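Local coordinates for protein glycosyl hydrolase, family 38 (Enterococcus faecalis, PDB 5KBP) that probably hydrolyses alpha-linked mannose from carbohydrates, as a metal-dependent alpha-mannosidase of glycoside hydrolase family 38, at residues A[103-108]-A[844-849]; A[313-318]-A[799-804]; A[340-345]-A[376-381]. One frame throughout, in Å; residues are numbered along the deposited sequence.

In the fold
From the N terminus, the chain enters interaction 1 on helix 100-117, whose partner strand 843-849 comes only after 735 intervening residues, so this contact ties the N-terminal domain to the C-terminal beta sandwich. Inside that long loop, helix 304-332 opens interaction 2, which closes at 799-804, between helix 789-799 and strand 804-807. Nested within it again, interaction 3 joins helices 337-348 and 362-393 across only 30 residues. The centres lie 13 to 17 Å apart. Interaction 3 touches both others: W344 lies against R105 and E318, and Q316 probably hydrogen-bonds to the backbone of G379. Helices 304-332, 337-348 and 362-393 of the middle domain thus touch one another, and R105 of helix 100-117 joins them.

Interaction 1. Residues A[103-108]-A[844-849]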
loop_
_atom_site.group_PDB
_atom_site.type_symbol
_atom_site.label_atom_id
_atom_site.label_comp_id
_atom_site.label_asym_id
_atom_site.label_seq_id
_atom_site.Cartn_x
_atom_site.Cartn_y
_atom_site.Cartn_z
ATOM N N ASN A 103 -7.244 -17.049 13.417
ATOM C CA ASN A 103 -7.250 -16.893 14.867
ATOM C C ASN A 103 -6.148 -17.720 15.512
ATOM O O ASN A 103 -5.524 -17.283 16.487
ATOM C CB ASN A 103 -8.615 -17.285 15.430
ATOM C CG ASN A 103 -9.676 -16.239 15.159
ATOM O OD1 ASN A 103 -9.671 -15.168 15.767
ATOM N ND2 ASN A 103 -10.597 -16.544 14.253
ATOM N N VAL A 104 -5.893 -18.918 14.984
ATOM C CA VAL A 104 -4.847 -19.773 15.535
ATOM C C VAL A 104 -3.466 -19.247 15.161
ATOM O O VAL A 104 -2.550 -19.232 15.991
ATOM C CB VAL A 104 -5.055 -21.227 15.069
ATOM C CG1 VAL A 104 -3.785 -22.041 15.256
ATOM C CG2 VAL A 104 -6.215 -21.864 15.827
ATOM N N ARG A 105 -3.292 -18.799 13.912
ATOM C CA ARG A 105 -2.005 -18.241 13.509
ATOM C C ARG A 105 -1.659 -16.999 14.317
ATOM O O ARG A 105 -0.478 -16.711 14.538
ATOM C CB ARG A 105 -2.007 -17.907 12.017
ATOM C CG ARG A 105 -2.459 -19.043 11.116
ATOM C CD ARG A 105 -1.756 -20.348 11.449
ATOM N NE ARG A 105 -2.324 -21.474 10.714
ATOM C CZ ARG A 105 -1.912 -21.866 9.513
ATOM N NH1 ARG A 105 -2.487 -22.901 8.917
ATOM N NH2 ARG A 105 -0.923 -21.224 8.907
ATOM N N ASN A 106 -2.672 -16.250 14.759
ATOM C CA ASN A 106 -2.422 -15.103 15.624
ATOM C C ASN A 106 -1.807 -15.542 16.946
ATOM O O ASN A 106 -0.914 -14.872 17.477
ATOM C CB ASN A 106 -3.724 -14.336 15.862
ATOM C CG ASN A 106 -3.506 -13.034 16.605
ATOM O OD1 ASN A 106 -2.507 -12.346 16.397
ATOM N ND2 ASN A 106 -4.441 -12.690 17.484
ATOM N N MET A 107 -2.270 -16.668 17.490
ATOM C CA MET A 107 -1.707 -17.181 18.733
ATOM C C MET A 107 -0.387 -17.901 18.489
ATOM O O MET A 107 0.534 -17.811 19.308
ATOM C CB MET A 107 -2.705 -18.118 19.416
ATOM C CG MET A 107 -4.148 -17.634 19.376
ATOM S SD MET A 107 -5.301 -18.753 20.200
ATOM C CE MET A 107 -5.000 -18.317 21.904
ATOM N N LEU A 108 -0.280 -18.612 17.364
ATOM C CA LEU A 108 0.948 -19.334 17.047
ATOM C C LEU A 108 2.106 -18.369 16.824
ATOM O O LEU A 108 3.205 -18.569 17.356
ATOM C CB LEU A 108 0.722 -20.220 15.818
ATOM C CG LEU A 108 1.747 -21.290 15.427
ATOM C CD1 LEU A 108 2.825 -20.731 14.507
ATOM C CD2 LEU A 108 2.368 -21.936 16.660
ATOM N N VAL A 844 1.729 -31.136 9.876
ATOM C CA VAL A 844 0.692 -30.709 10.809
ATOM C C VAL A 844 -0.641 -30.692 10.077
ATOM O O VAL A 844 -0.771 -30.063 9.020
ATOM C CB VAL A 844 1.007 -29.330 11.414
ATOM C CG1 VAL A 844 -0.143 -28.861 12.288
ATOM C CG2 VAL A 844 2.300 -29.384 12.213
ATOM N N VAL A 845 -1.628 -31.390 10.637
ATOM C CA VAL A 845 -2.980 -31.434 10.096
ATOM C C VAL A 845 -3.952 -31.104 11.219
ATOM O O VAL A 845 -3.814 -31.611 12.337
ATOM C CB VAL A 845 -3.306 -32.812 9.483
ATOM C CG1 VAL A 845 -4.708 -32.815 8.891
ATOM C CG2 VAL A 845 -2.274 -33.187 8.431
ATOM N N ARG A 846 -4.932 -30.253 10.926
ATOM C CA ARG A 846 -5.911 -29.843 11.921
ATOM C C ARG A 846 -7.318 -29.935 11.353
ATOM O O ARG A 846 -7.578 -29.502 10.226
ATOM C CB ARG A 846 -5.643 -28.417 12.416
ATOM C CG ARG A 846 -6.707 -27.884 13.368
ATOM C CD ARG A 846 -6.182 -26.750 14.239
ATOM N NE ARG A 846 -5.431 -25.762 13.471
ATOM C CZ ARG A 846 -4.108 -25.636 13.511
ATOM N NH1 ARG A 846 -3.503 -24.712 12.777
ATOM N NH2 ARG A 846 -3.386 -26.433 14.288
ATOM N N GLY A 847 -8.222 -30.508 12.150
ATOM C CA GLY A 847 -9.635 -30.523 11.841
ATOM C C GLY A 847 -10.444 -30.316 13.106
ATOM O O GLY A 847 -9.892 -30.199 14.201
ATOM N N PHE A 848 -11.764 -30.274 12.944
ATOM C CA PHE A 848 -12.631 -30.098 14.101
ATOM C C PHE A 848 -13.958 -30.803 13.870
ATOM O O PHE A 848 -14.413 -30.953 12.734
ATOM C CB PHE A 848 -12.861 -28.614 14.418
ATOM C CG PHE A 848 -13.693 -27.888 13.399
ATOM C CD1 PHE A 848 -13.155 -27.522 12.177
ATOM C CD2 PHE A 848 -15.008 -27.550 13.675
ATOM C CE1 PHE A 848 -13.917 -26.845 11.242
ATOM C CE2 PHE A 848 -15.775 -26.872 12.747
ATOM C CZ PHE A 848 -15.229 -26.520 11.528
ATOM N N ASN A 849 -14.571 -31.236 14.969
ATOM C CA ASN A 849 -15.870 -31.890 14.917
ATOM C C ASN A 849 -16.962 -30.860 14.661
ATOM O O ASN A 849 -16.988 -29.797 15.291
ATOM C CB ASN A 849 -16.140 -32.634 16.226
ATOM C CG ASN A 849 -17.302 -33.605 16.125
ATOM O OD1 ASN A 849 -18.132 -33.518 15.217
ATOM N ND2 ASN A 849 -17.372 -34.535 17.068
#
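A methyl of V104 lies over the flat guanidinium of R846, which reaches it on a long arm from a strand. The backbones are far apart, with 10.8 Å between the CA atoms of V104 and R846, and arginine suits the strand position because its length spans that gap. Its CG stands anti to the backbone N (chi1 175°), and a bend at chi3 (46°) turns the guanidinium so that one face meets V104. V104 CG1 then sits above that face, offset toward its rim, 3.7 Å from R846 NH1. This is the tightly packed part: a branched methyl against the apolar face of a planar cation, with Y693 and M139 also against V104.

The elements belong to different modules of the family 38 architecture, helix 100-117 to the N-terminal domain and strand 843-849 to the C-terminal beta sandwich. The looser part of the contact, buried like the rest, is the pair of arginines. R105 runs alongside R846 but points the other way, the two guanidinium planes 82° apart. No hydrogen bond joins them, and R105 NE stays 4.0 Å from R846 NH1, at the edge of the R846 group. Such closeness of like charges is probably tolerated because E101 OE1 forms salt bridges with both R105 NE and R846 NH1. A second carboxylate, E322, holds R105 NH2, and T894 weakly binds R846 NH2; E101 and E322 would offset much of the buried positive charge.

Interaction 2. Residues A[313-318]-A[799-804]; sequences VQRQLE and AQIPFT
Helix segment 313-318 runs beside the connection 799-804, between helix 789-799 and strand 804-807, and the two backbones come nearest at R315 and I801, whose CA atoms are 6.6 Å apart. R315 folds back rather than reaching straight out: its chain bends at chi2 (-66°) and again at chi3, laying the guanidinium alongside the helix. Q800, by contrast, is extended beyond CG and runs aslant to the arginine, bringing its amide oxygen to the edge of the guanidinium. R315 NE donates to Q800 OE1 over 2.8 Å, with a nearly straight N-H...O angle of 162°. The acceptor lies in the guanidinium plane, while the donor is tilted modestly from the amide plane; the two flat groups are close to coplanar. Glutamine fits here because its amide offers both kinds of polar atom: OE1 accepts the hydrogen bond from the arginine N-H, and NE2 donates to the backbone oxygen of N732.

Apolar contact is looser. R315 CD approaches I801 CG1 at 4.5 Å, and I801 also packs on N319 and I320 farther along the same helix. The rotation of the guanidinium is further restrained from its own helix, where R315 NH2 forms a salt bridge with E318 OE1, 2.7 Å away, although the hydrogen bond within it is bent and weak. E318 OE2 in turn is bound by the hydroxyl of S99. One arginine therefore uses its NE toward the connection and an outer nitrogen along the helix. This arginine-glutamine hydrogen bond fastens a long helix of the middle-domain helical bundle, a characteristic module of family 38 mannosidases, to the segment leading into strand 804-807.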
loop_
_atom_site.group_PDB
_atom_site.type_symbol
_atom_site.label_atom_id
_atom_site.label_comp_id
_atom_site.label_asym_id
_atom_site.label_seq_id
_atom_site.Cartn_x
_atom_site.Cartn_y
_atom_site.Cartn_z
ATOM N N VAL A 313 -7.410 -14.296 0.322
ATOM C CA VAL A 313 -6.026 -14.473 0.755
ATOM C C VAL A 313 -5.921 -15.604 1.773
ATOM O O VAL A 313 -4.943 -16.363 1.778
ATOM C CB VAL A 313 -5.473 -13.149 1.314
ATOM C CG1 VAL A 313 -4.053 -13.333 1.834
ATOM C CG2 VAL A 313 -5.512 -12.066 0.247
ATOM N N GLN A 314 -6.924 -15.741 2.642
ATOM C CA GLN A 314 -6.891 -16.795 3.652
ATOM C C GLN A 314 -6.967 -18.176 3.010
ATOM O O GLN A 314 -6.207 -19.081 3.372
ATOM C CB GLN A 314 -8.027 -16.596 4.654
ATOM C CG GLN A 314 -7.781 -15.473 5.651
ATOM C CD GLN A 314 -9.014 -15.138 6.464
ATOM O OE1 GLN A 314 -8.917 -14.720 7.617
ATOM N NE2 GLN A 314 -10.184 -15.316 5.862
ATOM N N ARG A 315 -7.880 -18.357 2.052
ATOM C CA ARG A 315 -7.942 -19.623 1.326
ATOM C C ARG A 315 -6.657 -19.878 0.550
ATOM O O ARG A 315 -6.211 -21.026 0.438
ATOM C CB ARG A 315 -9.143 -19.628 0.381
ATOM C CG ARG A 315 -10.481 -19.460 1.079
ATOM C CD ARG A 315 -10.789 -20.643 1.974
ATOM N NE ARG A 315 -11.542 -20.247 3.159
ATOM C CZ ARG A 315 -10.987 -19.919 4.321
ATOM N NH1 ARG A 315 -11.748 -19.568 5.349
ATOM N NH2 ARG A 315 -9.667 -19.942 4.457
ATOM N N GLN A 316 -6.045 -18.818 0.018
ATOM C CA GLN A 316 -4.808 -18.969 -0.739
ATOM C C GLN A 316 -3.677 -19.506 0.129
ATOM O O GLN A 316 -2.828 -20.263 -0.354
ATOM C CB GLN A 316 -4.412 -17.628 -1.361
ATOM C CG GLN A 316 -3.117 -17.655 -2.154
ATOM C CD GLN A 316 -3.230 -18.479 -3.419
ATOM O OE1 GLN A 316 -4.250 -18.444 -4.106
ATOM N NE2 GLN A 316 -2.183 -19.234 -3.729
ATOM N N LEU A 317 -3.651 -19.136 1.408
ATOM C CA LEU A 317 -2.602 -19.586 2.314
ATOM C C LEU A 317 -2.957 -20.901 3.001
ATOM O O LEU A 317 -2.164 -21.847 2.984
ATOM C CB LEU A 317 -2.314 -18.505 3.361
ATOM C CG LEU A 317 -1.680 -17.203 2.866
ATOM C CD1 LEU A 317 -1.547 -16.196 4.000
ATOM C CD2 LEU A 317 -0.326 -17.482 2.235
ATOM N N GLU A 318 -4.146 -20.977 3.603
ATOM C CA GLU A 318 -4.498 -22.145 4.407
ATOM C C GLU A 318 -4.770 -23.367 3.540
ATOM O O GLU A 318 -4.371 -24.484 3.890
ATOM C CB GLU A 318 -5.720 -21.837 5.274
ATOM C CG GLU A 318 -5.606 -20.574 6.104
ATOM C CD GLU A 318 -6.955 -20.080 6.589
ATOM O OE1 GLU A 318 -7.958 -20.794 6.378
ATOM O OE2 GLU A 318 -7.014 -18.978 7.172
ATOM N N ALA A 799 -16.367 -25.406 -1.668
ATOM C CA ALA A 799 -16.606 -24.468 -2.761
ATOM C C ALA A 799 -15.642 -23.289 -2.720
ATOM O O ALA A 799 -15.361 -22.685 -3.762
ATOM C CB ALA A 799 -18.053 -23.975 -2.719
ATOM N N GLN A 800 -15.128 -22.947 -1.538
ATOM C CA GLN A 800 -14.171 -21.855 -1.407
ATOM C C GLN A 800 -12.754 -22.251 -1.800
ATOM O O GLN A 800 -11.882 -21.376 -1.871
ATOM C CB GLN A 800 -14.164 -21.325 0.029
ATOM C CG GLN A 800 -15.385 -20.512 0.411
ATOM C CD GLN A 800 -15.217 -19.811 1.746
ATOM O OE1 GLN A 800 -14.230 -20.026 2.450
ATOM N NE2 GLN A 800 -16.178 -18.965 2.097
ATOM N N ILE A 801 -12.501 -23.530 -2.055
ATOM C CA ILE A 801 -11.152 -24.012 -2.340
ATOM C C ILE A 801 -11.084 -24.478 -3.790
ATOM O O ILE A 801 -11.497 -25.603 -4.094
ATOM C CB ILE A 801 -10.758 -25.143 -1.377
ATOM C CG1 ILE A 801 -10.989 -24.711 0.072
ATOM C CG2 ILE A 801 -9.308 -25.547 -1.595
ATOM C CD1 ILE A 801 -10.773 -25.815 1.083
ATOM N N PRO A 802 -10.566 -23.666 -4.709
ATOM C CA PRO A 802 -10.556 -24.063 -6.120
ATOM C C PRO A 802 -9.538 -25.160 -6.394
ATOM O O PRO A 802 -8.577 -25.362 -5.648
ATOM C CB PRO A 802 -10.179 -22.767 -6.844
ATOM C CG PRO A 802 -9.352 -22.025 -5.844
ATOM C CD PRO A 802 -9.959 -22.340 -4.500
ATOM N N PHE A 803 -9.770 -25.877 -7.492
ATOM C CA PHE A 803 -8.812 -26.876 -7.945
ATOM C C PHE A 803 -7.507 -26.209 -8.363
ATOM O O PHE A 803 -7.483 -25.058 -8.807
ATOM C CB PHE A 803 -9.381 -27.679 -9.119
ATOM C CG PHE A 803 -10.120 -28.924 -8.710
ATOM C CD1 PHE A 803 -9.447 -29.985 -8.130
ATOM C CD2 PHE A 803 -11.485 -29.039 -8.922
ATOM C CE1 PHE A 803 -10.120 -31.132 -7.756
ATOM C CE2 PHE A 803 -12.164 -30.188 -8.553
ATOM C CZ PHE A 803 -11.480 -31.236 -7.969
ATOM N N THR A 804 -6.410 -26.946 -8.215
ATOM C CA THR A 804 -5.094 -26.501 -8.657
ATOM C C THR A 804 -4.698 -27.339 -9.867
ATOM O O THR A 804 -4.379 -28.526 -9.732
ATOM C CB THR A 804 -4.060 -26.621 -7.540
ATOM O OG1 THR A 804 -4.372 -25.691 -6.495
ATOM C CG2 THR A 804 -2.664 -26.329 -8.074
#

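Interaction 3. Residues A[340-345]-A[376-381]; sequences FDYAWK and NDVGHF. With SO4 (sulfate ion), chain F.
V378 holds CG1 anti to its own backbone N (chi1 175°) with CG2 beside that N, and this splits its two methyls between neighbouring residues of the facing helix. CG1 presses on A343 CB at 3.6 Å. CG2 comes to the edge of the Y342 ring, 4.2 Å from CE2, the tyrosine standing at about a right angle to the valine. Alanine allows the backbones close together, 6.1 Å between the CA atoms of A343 and V378, and the branched valine presents a methyl to each of its two neighbours.

This is apolar helix-to-helix packing between helices 337-348 and 362-393 of the helical middle domain of family 38 mannosidases. It is also part of the interface with the second subunit, where V378 packs on E26 of that subunit, Y342 OH is hydrogen-bonded to the same glutamate, and the Y342 ring meets H29 of that subunit edge-to-face.

Away from the interhelix seam, helix 362-393 carries a polar cluster. H380 ND1 donates to N376 O at 2.8 Å; this bond, nearly in the ring plane (N-H...O 163°), restrains the ring's rotation, while the helical N-H of H380 reaches the same oxygen from its opposite face. A sulfate ion, probably from the crystallisation liquor, lies near the ring edge, with H380 CE1 3.3 Å from its O3. N376 ND2 makes weak hydrogen bonds to sulfate O1 and O3, and K312 NZ donates to the ion as well.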
loop_
_atom_site.group_PDB
_atom_site.type_symbol
_atom_site.label_atom_id
_atom_site.label_comp_id
_atom_site.label_asym_id
_atom_site.label_seq_id
_atom_site.Cartn_x
_atom_site.Cartn_y
_atom_site.Cartn_z
ATOM N N PHE A 340 6.252 -18.126 4.554
ATOM C CA PHE A 340 4.904 -18.243 5.104
ATOM C C PHE A 340 4.726 -17.345 6.320
ATOM O O PHE A 340 3.653 -16.761 6.515
ATOM C CB PHE A 340 4.597 -19.697 5.462
ATOM C CG PHE A 340 4.079 -20.508 4.308
ATOM C CD1 PHE A 340 2.908 -20.145 3.667
ATOM C CD2 PHE A 340 4.751 -21.639 3.876
ATOM C CE1 PHE A 340 2.422 -20.885 2.605
ATOM C CE2 PHE A 340 4.271 -22.386 2.815
ATOM C CZ PHE A 340 3.103 -22.009 2.179
ATOM N N ASP A 341 5.766 -17.222 7.147
ATOM C CA ASP A 341 5.701 -16.314 8.286
ATOM C C ASP A 341 5.586 -14.869 7.823
ATOM O O ASP A 341 4.894 -14.060 8.450
ATOM C CB ASP A 341 6.929 -16.508 9.177
ATOM C CG ASP A 341 6.925 -15.593 10.387
ATOM O OD1 ASP A 341 6.166 -15.866 11.342
ATOM O OD2 ASP A 341 7.687 -14.603 10.386
ATOM N N TYR A 342 6.251 -14.530 6.715
ATOM C CA TYR A 342 6.156 -13.182 6.166
ATOM C C TYR A 342 4.782 -12.931 5.554
ATOM O O TYR A 342 4.241 -11.825 5.663
ATOM C CB TYR A 342 7.262 -12.968 5.131
ATOM C CG TYR A 342 7.199 -11.654 4.390
ATOM C CD1 TYR A 342 7.720 -10.494 4.947
ATOM C CD2 TYR A 342 6.641 -11.579 3.121
ATOM C CE1 TYR A 342 7.670 -9.291 4.267
ATOM C CE2 TYR A 342 6.587 -10.381 2.433
ATOM C CZ TYR A 342 7.104 -9.240 3.010
ATOM O OH TYR A 342 7.052 -8.046 2.328
ATOM N N ALA A 343 4.206 -13.945 4.903
ATOM C CA ALA A 343 2.880 -13.782 4.314
ATOM C C ALA A 343 1.803 -13.690 5.388
ATOM O O ALA A 343 0.857 -12.904 5.262
ATOM C CB ALA A 343 2.584 -14.935 3.355
ATOM N N TRP A 344 1.928 -14.489 6.451
ATOM C CA TRP A 344 0.903 -14.496 7.490
ATOM C C TRP A 344 0.910 -13.199 8.290
ATOM O O TRP A 344 -0.154 -12.644 8.587
ATOM C CB TRP A 344 1.095 -15.701 8.411
ATOM C CG TRP A 344 0.392 -16.920 7.916
ATOM C CD1 TRP A 344 0.957 -18.025 7.355
ATOM C CD2 TRP A 344 -1.021 -17.148 7.921
ATOM N NE1 TRP A 344 -0.017 -18.935 7.017
ATOM C CE2 TRP A 344 -1.241 -18.419 7.354
ATOM C CE3 TRP A 344 -2.122 -16.403 8.353
ATOM C CZ2 TRP A 344 -2.516 -18.959 7.209
ATOM C CZ3 TRP A 344 -3.385 -16.941 8.208
ATOM C CH2 TRP A 344 -3.572 -18.207 7.642
ATOM N N LYS A 345 2.097 -12.707 8.654
ATOM C CA LYS A 345 2.176 -11.433 9.361
ATOM C C LYS A 345 1.614 -10.301 8.514
ATOM O O LYS A 345 0.919 -9.417 9.028
ATOM C CB LYS A 345 3.622 -11.139 9.759
ATOM C CG LYS A 345 4.142 -12.012 10.888
ATOM C CD LYS A 345 5.605 -11.722 11.185
ATOM C CE LYS A 345 6.119 -12.607 12.309
ATOM N NZ LYS A 345 7.603 -12.545 12.426
ATOM N N ASN A 376 -1.305 -11.841 -0.861
ATOM C CA ASN A 376 -1.868 -12.734 -1.870
ATOM C C ASN A 376 -0.815 -13.151 -2.891
ATOM O O ASN A 376 -0.785 -14.307 -3.324
ATOM C CB ASN A 376 -3.056 -12.061 -2.561
ATOM C CG ASN A 376 -3.784 -12.992 -3.512
ATOM O OD1 ASN A 376 -4.286 -14.040 -3.109
ATOM N ND2 ASN A 376 -3.862 -12.601 -4.779
ATOM N N ASP A 377 0.063 -12.223 -3.280
ATOM C CA ASP A 377 1.089 -12.548 -4.265
ATOM C C ASP A 377 2.140 -13.493 -3.696
ATOM O O ASP A 377 2.709 -14.300 -4.440
ATOM C CB ASP A 377 1.746 -11.271 -4.783
ATOM C CG ASP A 377 0.788 -10.406 -5.577
ATOM O OD1 ASP A 377 -0.195 -10.952 -6.121
ATOM O OD2 ASP A 377 1.016 -9.181 -5.658
ATOM N N VAL A 378 2.417 -13.405 -2.394
ATOM C CA VAL A 378 3.332 -14.358 -1.773
ATOM C C VAL A 378 2.702 -15.743 -1.729
ATOM O O VAL A 378 3.369 -16.752 -1.990
ATOM C CB VAL A 378 3.745 -13.875 -0.370
ATOM C CG1 VAL A 378 4.592 -14.928 0.322
ATOM C CG2 VAL A 378 4.508 -12.566 -0.463
ATOM N N GLY A 379 1.409 -15.816 -1.404
ATOM C CA GLY A 379 0.718 -17.093 -1.435
ATOM C C GLY A 379 0.666 -17.704 -2.821
ATOM O O GLY A 379 0.729 -18.928 -2.965
ATOM N N HIS A 380 0.551 -16.867 -3.854
ATOM C CA HIS A 380 0.584 -17.375 -5.222
ATOM C C HIS A 380 1.972 -17.883 -5.590
ATOM O O HIS A 380 2.105 -18.948 -6.206
ATOM C CB HIS A 380 0.135 -16.289 -6.200
ATOM C CG HIS A 380 -1.350 -16.196 -6.365
ATOM N ND1 HIS A 380 -2.165 -15.561 -5.452
ATOM C CD2 HIS A 380 -2.168 -16.659 -7.340
ATOM C CE1 HIS A 380 -3.421 -15.636 -5.858
ATOM N NE2 HIS A 380 -3.449 -16.298 -7.000
ATOM N N PHE A 381 3.016 -17.136 -5.226
ATOM C CA PHE A 381 4.380 -17.570 -5.517
ATOM C C PHE A 381 4.682 -18.906 -4.849
ATOM O O PHE A 381 5.199 -19.830 -5.488
ATOM C CB PHE A 381 5.378 -16.503 -5.061
ATOM C CG PHE A 381 6.819 -16.931 -5.159
ATOM C CD1 PHE A 381 7.450 -17.555 -4.090
ATOM C CD2 PHE A 381 7.545 -16.704 -6.316
ATOM C CE1 PHE A 381 8.773 -17.949 -4.181
ATOM C CE2 PHE A 381 8.869 -17.094 -6.410
ATOM C CZ PHE A 381 9.482 -17.718 -5.340
HETATM S S SO4 F . -6.198 -13.415 -7.708
HETATM O O1 SO4 F . -4.820 -12.945 -7.806
HETATM O O2 SO4 F . -6.517 -14.235 -8.873
HETATM O O3 SO4 F . -6.353 -14.216 -6.498
HETATM O O4 SO4 F . -7.103 -12.271 -7.655
#